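Local coordinates for protein BT_4661 (Bacteroides thetaiotaomicron, PDB 4AK2) that probably binds heparin and heparan sulfate at the bacterial surface through this ligand-binding domain of a SusE-like protein, at residues 157-162 against 207-212; 227-232 against 272-277; 250-255 against 266-271. One frame throughout, in Å; residues are numbered along the deposited sequence.

Interaction 1 of 3, residues 157-162 against 207-212. With SGN (2-deoxy-6-O-sulfo-2-(sulfoamino)-alpha-D-glucopyranose), chain B; IDS (2-O-sulfo-alpha-L-idopyranuronic acid), chain C.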
# COMPACT_ATOMS: atom_id res chain seq x y z
N ARG A 157 13.85 -9.89 -13.31
CA ARG A 157 14.07 -8.44 -13.09
C ARG A 157 12.73 -7.78 -12.84
O ARG A 157 11.73 -8.18 -13.44
CB ARG A 157 14.78 -7.77 -14.29
CG ARG A 157 16.15 -8.37 -14.62
CD ARG A 157 17.22 -8.14 -13.54
NE ARG A 157 18.51 -8.67 -13.97
CZ ARG A 157 18.88 -9.93 -13.84
NH1 ARG A 157 18.10 -10.81 -13.23
NH2 ARG A 157 20.09 -10.29 -14.28
N LEU A 158 12.69 -6.78 -11.96
CA LEU A 158 11.42 -6.24 -11.44
C LEU A 158 11.61 -4.74 -11.16
O LEU A 158 12.58 -4.35 -10.53
CB LEU A 158 11.10 -6.98 -10.13
CG LEU A 158 9.71 -6.68 -9.54
CD1 LEU A 158 8.59 -7.26 -10.43
CD2 LEU A 158 9.59 -7.28 -8.16
N ASP A 159 10.74 -3.89 -11.71
CA ASP A 159 10.95 -2.44 -11.55
C ASP A 159 9.66 -1.67 -11.62
O ASP A 159 8.80 -2.00 -12.45
CB ASP A 159 11.89 -1.96 -12.66
CG ASP A 159 12.68 -0.72 -12.33
OD1 ASP A 159 13.02 -0.51 -11.15
OD2 ASP A 159 12.99 0.07 -13.26
N TYR A 160 9.51 -0.65 -10.78
CA TYR A 160 8.39 0.28 -10.97
C TYR A 160 8.42 0.86 -12.37
O TYR A 160 9.46 1.06 -12.99
CB TYR A 160 8.45 1.39 -9.93
CG TYR A 160 7.92 1.01 -8.55
CD1 TYR A 160 6.58 1.16 -8.24
CD2 TYR A 160 8.78 0.53 -7.53
CE1 TYR A 160 6.06 0.85 -6.99
CE2 TYR A 160 8.27 0.22 -6.31
CZ TYR A 160 6.96 0.38 -6.01
OH TYR A 160 6.49 0.10 -4.73
N ARG A 161 7.21 1.19 -12.83
CA ARG A 161 7.00 1.62 -14.25
C ARG A 161 6.10 2.83 -14.46
O ARG A 161 6.46 3.73 -15.25
CB ARG A 161 6.53 0.45 -15.13
CG ARG A 161 6.30 0.77 -16.62
CD ARG A 161 7.56 1.32 -17.28
NE ARG A 161 7.35 1.60 -18.71
CZ ARG A 161 6.81 2.72 -19.17
NH1 ARG A 161 6.41 3.69 -18.34
NH2 ARG A 161 6.62 2.86 -20.48
N ARG A 162 4.89 2.80 -13.90
CA ARG A 162 3.83 3.74 -14.31
C ARG A 162 2.74 3.68 -13.26
O ARG A 162 2.79 2.83 -12.35
CB ARG A 162 3.25 3.38 -15.70
CG ARG A 162 2.66 2.00 -15.81
CD ARG A 162 1.81 1.76 -17.06
NE ARG A 162 2.59 1.80 -18.31
CZ ARG A 162 3.27 0.80 -18.85
NH1 ARG A 162 3.43 -0.36 -18.18
NH2 ARG A 162 3.85 0.96 -20.04
N SER A 207 12.89 3.92 -9.87
CA SER A 207 13.44 2.89 -10.72
C SER A 207 14.88 2.48 -10.38
O SER A 207 15.76 3.31 -10.27
CB SER A 207 13.40 3.37 -12.20
OG SER A 207 14.11 2.44 -13.04
N TYR A 208 15.09 1.17 -10.25
CA TYR A 208 16.43 0.62 -10.17
C TYR A 208 17.20 0.89 -11.47
O TYR A 208 18.35 1.35 -11.45
CB TYR A 208 16.36 -0.89 -9.92
CG TYR A 208 17.73 -1.55 -10.07
CD1 TYR A 208 18.58 -1.67 -8.99
CD2 TYR A 208 18.15 -2.06 -11.31
CE1 TYR A 208 19.83 -2.25 -9.13
CE2 TYR A 208 19.41 -2.64 -11.47
CZ TYR A 208 20.24 -2.74 -10.39
OH TYR A 208 21.50 -3.34 -10.55
N PHE A 209 16.59 0.57 -12.59
CA PHE A 209 17.30 0.64 -13.87
C PHE A 209 17.70 2.06 -14.28
O PHE A 209 18.70 2.22 -14.99
CB PHE A 209 16.50 -0.10 -14.96
CG PHE A 209 16.51 -1.58 -14.74
CD1 PHE A 209 17.61 -2.32 -15.13
CD2 PHE A 209 15.47 -2.21 -14.05
CE1 PHE A 209 17.66 -3.68 -14.84
CE2 PHE A 209 15.52 -3.56 -13.76
CZ PHE A 209 16.60 -4.30 -14.18
N GLU A 210 17.01 3.06 -13.74
CA GLU A 210 17.33 4.46 -14.02
C GLU A 210 18.26 5.09 -12.99
O GLU A 210 18.60 6.27 -13.11
CB GLU A 210 16.04 5.29 -14.15
CG GLU A 210 15.10 4.74 -15.19
CD GLU A 210 15.52 5.08 -16.60
OE1 GLU A 210 16.31 6.01 -16.81
OE2 GLU A 210 15.07 4.38 -17.51
N ASN A 211 18.69 4.30 -11.98
CA ASN A 211 19.49 4.81 -10.86
C ASN A 211 20.63 3.86 -10.50
O ASN A 211 21.08 3.91 -9.36
CB ASN A 211 18.62 5.09 -9.65
CG ASN A 211 17.71 6.28 -9.86
OD1 ASN A 211 18.16 7.43 -9.82
ND2 ASN A 211 16.42 6.02 -10.08
N THR A 212 21.09 3.03 -11.44
CA THR A 212 21.99 1.95 -11.10
C THR A 212 23.27 2.47 -10.45
O THR A 212 23.84 1.76 -9.64
CB THR A 212 22.37 1.11 -12.30
OG1 THR A 212 22.98 1.94 -13.29
CG2 THR A 212 21.16 0.43 -12.93
C1 SGN B . 7.82 8.49 -19.83
C2 SGN B . 7.17 7.13 -19.57
C3 SGN B . 5.98 6.96 -20.53
C4 SGN B . 5.04 8.15 -20.43
C5 SGN B . 5.77 9.47 -20.68
C6 SGN B . 4.84 10.65 -20.35
N2 SGN B . 8.16 6.07 -19.72
O1 SGN B . 8.47 8.50 -21.10
O3 SGN B . 5.30 5.76 -20.15
O4 SGN B . 4.08 8.08 -21.51
O5 SGN B . 6.85 9.53 -19.74
O6 SGN B . 5.50 11.87 -20.62
S1 SGN B . 9.21 5.69 -18.58
O1S SGN B . 9.65 4.34 -18.83
O2S SGN B . 10.32 6.61 -18.50
O3S SGN B . 8.42 5.77 -17.23
S2 SGN B . 4.83 13.20 -20.22
O4S SGN B . 3.64 13.41 -21.03
O5S SGN B . 5.95 14.36 -20.55
O6S SGN B . 4.62 13.17 -18.76
C1 IDS C . 2.71 7.92 -21.10
C2 IDS C . 1.82 8.25 -22.31
C3 IDS C . 1.82 7.15 -23.38
C4 IDS C . 1.67 5.74 -22.81
C5 IDS C . 2.69 5.56 -21.67
C6 IDS C . 2.66 4.22 -20.98
O2 IDS C . 0.48 8.45 -21.85
O3 IDS C . 3.01 7.22 -24.17
O4 IDS C . 0.35 5.55 -22.28
O5 IDS C . 2.47 6.58 -20.68
O6A IDS C . 2.95 3.19 -21.62
O6B IDS C . 2.31 4.22 -19.77
S IDS C . -0.04 9.85 -21.35
O1S IDS C . -1.38 9.69 -20.78
O2S IDS C . 0.94 10.33 -20.35
O3S IDS C . -0.01 10.65 -22.58
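D159 carries this contact, its carboxylate gripped by the turn at 207-212. OD1 accepts from the backbone N of Y208 at 2.8 Å, on the syn side and 16° out of the carboxylate plane. OD2 takes the hydroxyl OG of S207 at 2.6 Å through its syn lone pair. The D159 torsion (chi1 -155°) sets CG beside the carbonyl carbon and turns both oxygens to the turn. S207 OG also accepts from the backbone N of E210, an ST motif. Y208 to N211 form a type I turn, and N211 ND2 returns to S207 O at 2.8 Å. OD2 has a second partner, R203, in a salt bridge, which probably favours the charged carboxylate. With an alanine here, Y208 N and S207 OG would probably lose their acceptor and R203 one of its two acidic partners, the other being E210, freeing the turn to shift.

F209 closes the tight part. Its ring edge meets D159, with CD2 3.5 Å from OD2, and the carboxylate stands 81° from the ring. Packing is looser at R157, whose CB and CD pass the ring atom CZ at 3.9 Å; its NH1 bonds S154 O. Toward the glycan, R161 and R162 do not touch the turn, and the chain turns a corner at R162. R161 NH1 and NH2 both donate to O3 of SGN in chain B. R162 NE meets O6B of IDS in chain C at 2.8 Å, and R162 NH2 donates to O6A.

Strand 157-161 pairs antiparallel with strand 241-254. L158 and Y160 pack on I251 of that strand and on I222 of strand 220-222.

Interaction 2 of 3, residues 227-232 against 272-277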
# COMPACT_ATOMS: atom_id res chain seq x y z
N PHE A 227 14.48 -8.60 -4.62
CA PHE A 227 13.24 -7.98 -5.12
C PHE A 227 12.45 -7.29 -4.02
O PHE A 227 11.26 -7.10 -4.12
CB PHE A 227 12.42 -8.99 -5.94
CG PHE A 227 13.26 -9.63 -7.01
CD1 PHE A 227 13.75 -8.84 -8.06
CD2 PHE A 227 13.67 -10.96 -6.92
CE1 PHE A 227 14.60 -9.38 -9.03
CE2 PHE A 227 14.52 -11.51 -7.86
CZ PHE A 227 14.99 -10.72 -8.91
N LYS A 228 13.13 -6.88 -2.94
CA LYS A 228 12.52 -6.02 -1.94
C LYS A 228 12.36 -4.62 -2.52
O LYS A 228 13.18 -4.15 -3.33
CB LYS A 228 13.42 -5.92 -0.71
CG LYS A 228 13.67 -7.25 0.02
CD LYS A 228 14.61 -7.06 1.20
CE LYS A 228 14.80 -8.36 1.97
NZ LYS A 228 15.69 -8.12 3.14
N VAL A 229 11.32 -3.93 -2.07
CA VAL A 229 11.19 -2.50 -2.33
C VAL A 229 11.99 -1.74 -1.24
O VAL A 229 11.76 -1.97 -0.06
CB VAL A 229 9.72 -2.00 -2.33
CG1 VAL A 229 9.68 -0.49 -2.46
CG2 VAL A 229 8.90 -2.70 -3.42
N HIS A 230 12.91 -0.87 -1.68
CA HIS A 230 13.66 0.01 -0.81
C HIS A 230 13.14 1.39 -0.85
O HIS A 230 12.83 1.88 -1.93
CB HIS A 230 15.14 0.04 -1.26
CG HIS A 230 15.78 -1.31 -1.22
ND1 HIS A 230 16.75 -1.64 -0.33
CD2 HIS A 230 15.55 -2.44 -1.98
CE1 HIS A 230 17.11 -2.92 -0.53
NE2 HIS A 230 16.38 -3.41 -1.54
N ILE A 231 12.97 2.01 0.31
CA ILE A 231 12.59 3.42 0.44
C ILE A 231 13.76 4.14 1.08
O ILE A 231 14.24 3.74 2.16
CB ILE A 231 11.31 3.58 1.28
CG1 ILE A 231 10.12 2.98 0.53
CG2 ILE A 231 11.06 5.04 1.68
CD1 ILE A 231 9.72 3.70 -0.75
N ASN A 232 14.29 5.16 0.42
CA ASN A 232 15.44 5.87 0.96
C ASN A 232 15.03 6.89 1.99
O ASN A 232 13.92 7.39 1.93
CB ASN A 232 16.23 6.50 -0.20
CG ASN A 232 17.06 5.47 -0.92
OD1 ASN A 232 17.63 4.55 -0.29
ND2 ASN A 232 17.14 5.59 -2.23
N ILE A 272 2.08 -4.25 -4.29
CA ILE A 272 2.54 -3.75 -2.97
C ILE A 272 2.10 -2.31 -2.74
O ILE A 272 2.22 -1.46 -3.63
CB ILE A 272 4.07 -3.93 -2.82
CG1 ILE A 272 4.55 -3.61 -1.38
CG2 ILE A 272 4.86 -3.10 -3.82
CD1 ILE A 272 6.01 -4.01 -1.11
N PHE A 273 1.64 -2.05 -1.53
CA PHE A 273 1.38 -0.70 -1.08
C PHE A 273 2.45 -0.26 -0.10
O PHE A 273 2.87 -1.08 0.75
CB PHE A 273 0.01 -0.62 -0.37
CG PHE A 273 -1.03 0.20 -1.10
CD1 PHE A 273 -0.94 1.58 -1.12
CD2 PHE A 273 -2.12 -0.45 -1.65
CE1 PHE A 273 -1.91 2.34 -1.78
CE2 PHE A 273 -3.12 0.29 -2.29
CZ PHE A 273 -3.00 1.69 -2.33
N ILE A 274 2.96 0.95 -0.21
CA ILE A 274 3.92 1.48 0.74
C ILE A 274 3.18 2.46 1.65
O ILE A 274 2.54 3.40 1.18
CB ILE A 274 5.06 2.27 0.04
CG1 ILE A 274 5.70 1.48 -1.10
CG2 ILE A 274 6.08 2.75 1.09
CD1 ILE A 274 6.11 0.08 -0.81
N TRP A 275 3.21 2.24 2.97
CA TRP A 275 2.54 3.09 3.92
C TRP A 275 3.55 3.82 4.73
O TRP A 275 4.28 3.16 5.55
CB TRP A 275 1.55 2.29 4.77
CG TRP A 275 0.81 3.05 5.82
CD1 TRP A 275 0.82 4.41 6.10
CD2 TRP A 275 -0.09 2.46 6.80
NE1 TRP A 275 -0.02 4.69 7.18
CE2 TRP A 275 -0.58 3.55 7.64
CE3 TRP A 275 -0.50 1.16 7.08
CZ2 TRP A 275 -1.44 3.32 8.71
CZ3 TRP A 275 -1.37 0.93 8.13
CH2 TRP A 275 -1.84 2.00 8.93
N PHE A 276 3.73 5.11 4.57
CA PHE A 276 4.67 5.96 5.28
C PHE A 276 4.04 6.49 6.54
O PHE A 276 2.97 7.07 6.54
CB PHE A 276 5.05 7.19 4.43
CG PHE A 276 5.54 6.86 3.05
CD1 PHE A 276 6.90 6.65 2.77
CD2 PHE A 276 4.64 6.82 1.97
CE1 PHE A 276 7.34 6.37 1.49
CE2 PHE A 276 5.08 6.53 0.70
CZ PHE A 276 6.43 6.30 0.44
N ASP A 277 4.73 6.30 7.68
CA ASP A 277 4.33 6.93 8.96
C ASP A 277 5.55 6.96 9.88
O ASP A 277 6.21 5.92 10.09
CB ASP A 277 3.19 6.11 9.61
CG ASP A 277 2.52 6.81 10.77
OD1 ASP A 277 3.21 7.44 11.58
OD2 ASP A 277 1.29 6.64 10.89
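Two beta sheets face each other here, and their apolar side chains form part of the buried core. Strand 229-231 belongs to a three-stranded antiparallel sheet, and strand 273-276 to the large mixed sheet. The short strand axes lie 10.0 Å apart and run 24° from parallel. No hydrogen bond links the two segments, so side chains alone make the contact.

V229 and I272 meet tip to tip, CG2 of V229 on CD1 of I272 at 3.9 Å. The other V229 methyl, CG1, touches CD1 of I274 at 4.0 Å. V229 thus forks between two isoleucines. Its chi1 of 174° sends CG1 beside the carbonyl carbon and CG2 beside the backbone N, one methyl for each partner.

I231 and I274 pass alongside one another, pointing opposite ways, with CG1 of I231 4.1 Å from CG2 of I274. I231 turns its CG2 branch to F276. That methyl reaches the ring edge at CE1, 4.0 Å away, and the two side chains lie roughly perpendicular. CG2 of I274 lies over one face of the F276 ring, 3.6 Å above the plane and offset toward its rim. F276 therefore has aliphatic neighbours at an edge and on a face. Its ring also stacks with W236, which touches I231 as well.

Y160 of strand 157-161 packs on V229, I272 and I274. F132 and V134 of strand 131-134 extend the apolar layer beside I274. Two sheets stacked through an apolar interior, with no bonds between the facing strands, make the arrangement of a beta-sandwich-like core.

Interaction 3 of 3, residues 250-255 against 266-271; sequences QITYDV and GARVSP. With NA (sodium ion), chain D; IDS (2-O-sulfo-alpha-L-idopyranuronic acid), chain E; SGN (2-deoxy-6-O-sulfo-2-(sulfoamino)-alpha-D-glucopyranose), chain F.
O2S of the IDS sulfate in chain E is gripped by two groups, NE2 of Q250 and NH1 of R268, each at 2.9 Å. Both residues sit on an antiparallel pair of strands in the mixed sheet, 241-254 beside 268-276. Q250 extends from a CG anti to its backbone N (chi1 -170°), which carries the amide out to the sulfate. R268 also reaches SGN in chain F: NH1 donates to O4S and NH2 to O5S at 3.0 Å. Both sulfur atoms lie at the guanidinium edge, in its plane. R268 NE is held by A263 O, and OE1 of Q250 by R162 NH1, so neighbouring groups help fix both side chains.

Behind the pocket the backbones zip together. I251 and V269 form a hydrogen-bonded pair: I251 N donates to V269 O at 2.7 Å and V269 N to I251 O. T252 and R268 follow as a non-hydrogen-bonded pair, with T252 CG2 alongside R268 CG. Y253 N then donates to A267 O. The Y253 ring takes A267 CB over one face in a CH-pi contact, 3.9 Å from the ring centroid. Its OH bonds D120 O and S119 OG. On the I251 side, CD1 packs on P271 CD. Beside Q250, in the conformer given here, one of two, S270 OG lies 2.9 Å from the sodium ion, which D163 O and a water also bind.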
# COMPACT_ATOMS: atom_id res chain seq x y z
N GLN A 250 2.45 0.72 -10.48
CA GLN A 250 2.60 -0.47 -11.27
C GLN A 250 4.05 -0.85 -11.38
O GLN A 250 4.93 0.01 -11.61
CB GLN A 250 1.99 -0.27 -12.68
CG GLN A 250 1.93 -1.60 -13.41
CD GLN A 250 1.60 -1.40 -14.88
OE1 GLN A 250 2.52 -1.22 -15.68
NE2 GLN A 250 0.29 -1.37 -15.23
N ILE A 251 4.28 -2.16 -11.26
CA ILE A 251 5.62 -2.76 -11.34
C ILE A 251 5.62 -3.76 -12.52
O ILE A 251 4.62 -4.46 -12.75
CB ILE A 251 5.98 -3.47 -10.00
CG1 ILE A 251 6.06 -2.44 -8.88
CG2 ILE A 251 7.30 -4.22 -10.11
CD1 ILE A 251 6.08 -3.08 -7.47
N THR A 252 6.68 -3.73 -13.32
CA THR A 252 6.79 -4.65 -14.44
C THR A 252 7.92 -5.64 -14.20
O THR A 252 8.85 -5.36 -13.42
CB THR A 252 6.99 -3.92 -15.78
OG1 THR A 252 8.18 -3.14 -15.74
CG2 THR A 252 5.78 -3.00 -16.03
N TYR A 253 7.87 -6.78 -14.86
CA TYR A 253 8.94 -7.78 -14.68
C TYR A 253 9.33 -8.36 -16.02
O TYR A 253 8.61 -8.23 -17.01
CB TYR A 253 8.54 -8.89 -13.70
CG TYR A 253 7.34 -9.70 -14.12
CD1 TYR A 253 7.47 -10.77 -15.02
CD2 TYR A 253 6.09 -9.48 -13.55
CE1 TYR A 253 6.38 -11.54 -15.39
CE2 TYR A 253 4.98 -10.23 -13.92
CZ TYR A 253 5.15 -11.29 -14.81
OH TYR A 253 4.06 -12.04 -15.15
N ASP A 254 10.52 -8.96 -16.02
CA ASP A 254 11.10 -9.65 -17.14
C ASP A 254 11.70 -10.95 -16.61
O ASP A 254 12.34 -10.93 -15.55
CB ASP A 254 12.15 -8.74 -17.79
CG ASP A 254 12.77 -9.31 -19.06
OD1 ASP A 254 13.68 -10.15 -18.97
OD2 ASP A 254 12.39 -8.89 -20.15
N VAL A 255 11.51 -12.06 -17.35
CA VAL A 255 12.02 -13.37 -16.89
C VAL A 255 13.27 -13.82 -17.68
O VAL A 255 13.72 -14.98 -17.55
CB VAL A 255 10.94 -14.49 -16.96
CG1 VAL A 255 9.78 -14.21 -16.00
CG2 VAL A 255 10.47 -14.74 -18.40
N GLY A 266 0.54 -8.43 -19.81
CA GLY A 266 0.41 -9.57 -18.88
C GLY A 266 1.56 -9.69 -17.89
O GLY A 266 1.53 -10.56 -17.02
N ALA A 267 2.60 -8.86 -18.03
CA ALA A 267 3.75 -8.87 -17.11
C ALA A 267 3.81 -7.57 -16.29
O ALA A 267 4.88 -7.05 -16.01
CB ALA A 267 5.04 -9.10 -17.91
N ARG A 268 2.62 -7.08 -15.91
CA ARG A 268 2.43 -5.84 -15.17
C ARG A 268 1.49 -6.09 -14.03
O ARG A 268 0.38 -6.61 -14.23
CB ARG A 268 1.82 -4.79 -16.07
CG ARG A 268 2.56 -4.57 -17.39
CD ARG A 268 1.95 -3.43 -18.18
NE ARG A 268 2.54 -3.37 -19.52
CZ ARG A 268 1.99 -2.72 -20.54
NH1 ARG A 268 0.82 -2.11 -20.35
NH2 ARG A 268 2.58 -2.73 -21.73
N VAL A 269 1.90 -5.65 -12.85
CA VAL A 269 1.11 -5.88 -11.61
C VAL A 269 1.28 -4.71 -10.68
O VAL A 269 2.27 -3.95 -10.80
CB VAL A 269 1.53 -7.21 -10.92
CG1 VAL A 269 0.94 -8.42 -11.63
CG2 VAL A 269 3.06 -7.29 -10.76
N SER A 270 0.39 -4.58 -9.70
CA SER A 270 0.60 -3.61 -8.62
C SER A 270 0.44 -4.35 -7.30
O SER A 270 -0.61 -4.33 -6.64
CB SER A 270 -0.36 -2.42 -8.73
OG SER A 270 -0.21 -1.73 -9.99
N PRO A 271 1.52 -5.05 -6.89
CA PRO A 271 1.43 -6.05 -5.81
C PRO A 271 1.71 -5.51 -4.41
O PRO A 271 1.63 -6.29 -3.43
CB PRO A 271 2.55 -7.03 -6.24
CG PRO A 271 3.63 -6.12 -6.79
CD PRO A 271 2.81 -5.11 -7.63
NA NA D . -0.81 1.08 -10.02
C1 IDS E . -2.87 1.46 -20.06
C2 IDS E . -2.46 0.75 -18.80
C3 IDS E . -2.98 1.40 -17.49
C4 IDS E . -4.45 1.77 -17.60
C5 IDS E . -4.62 2.61 -18.87
C6 IDS E . -6.00 3.18 -19.00
O2 IDS E . -2.83 -0.63 -18.93
O3 IDS E . -2.20 2.58 -17.23
O4 IDS E . -5.20 0.55 -17.66
O5 IDS E . -4.25 1.82 -20.01
O6A IDS E . -6.39 3.91 -18.06
O6B IDS E . -6.70 2.91 -19.99
S IDS E . -2.14 -1.74 -18.13
O1S IDS E . -2.35 -2.94 -18.94
O2S IDS E . -0.73 -1.35 -17.99
O3S IDS E . -2.83 -1.79 -16.80
C1 SGN F . -0.49 4.89 -23.24
C2 SGN F . -1.93 5.25 -22.84
C3 SGN F . -2.33 4.62 -21.50
C4 SGN F . -2.03 3.11 -21.57
C5 SGN F . -0.53 2.88 -21.92
C6 SGN F . -0.07 1.43 -22.04
N2 SGN F . -2.12 6.70 -22.88
O3 SGN F . -3.72 4.83 -21.22
O4 SGN F . -2.06 2.62 -20.21
O5 SGN F . -0.31 3.48 -23.21
O6 SGN F . -0.84 0.85 -23.08
S1 SGN F . -2.60 7.40 -24.25
O1S SGN F . -1.75 6.94 -25.32
O2S SGN F . -3.98 7.04 -24.38
O3S SGN F . -2.37 8.95 -23.98
S2 SGN F . -0.69 -0.67 -23.34
O4S SGN F . -1.27 -1.31 -22.15
O5S SGN F . 0.87 -0.94 -23.42
O6S SGN F . -1.44 -0.98 -24.49
O HOH W 1 -3.24 0.54 -9.38

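Strand 241-254 lies between strands 157-161 and 268-276, so interactions 1 and 3 are neighbours in one sheet, their centres 11 Å apart. R161 N donates to Q250 O at 2.8 Å in a backbone bond. The bond from R162 NH1 to Q250 OE1, also 2.8 Å, joins arginines on the chain B and C sugars to the site for chains E and F. Together these two contacts supply R161, R162, Q250 and R268 to the glycan pocket. Interaction 2 lies deeper in the fold, its centre about 8 Å from the centre of the chain. Y160 bridges to it: its OH is 3.7 Å from I272 CG2. I272 CG2 also meets I251 CD1 of interaction 3, at 3.9 Å.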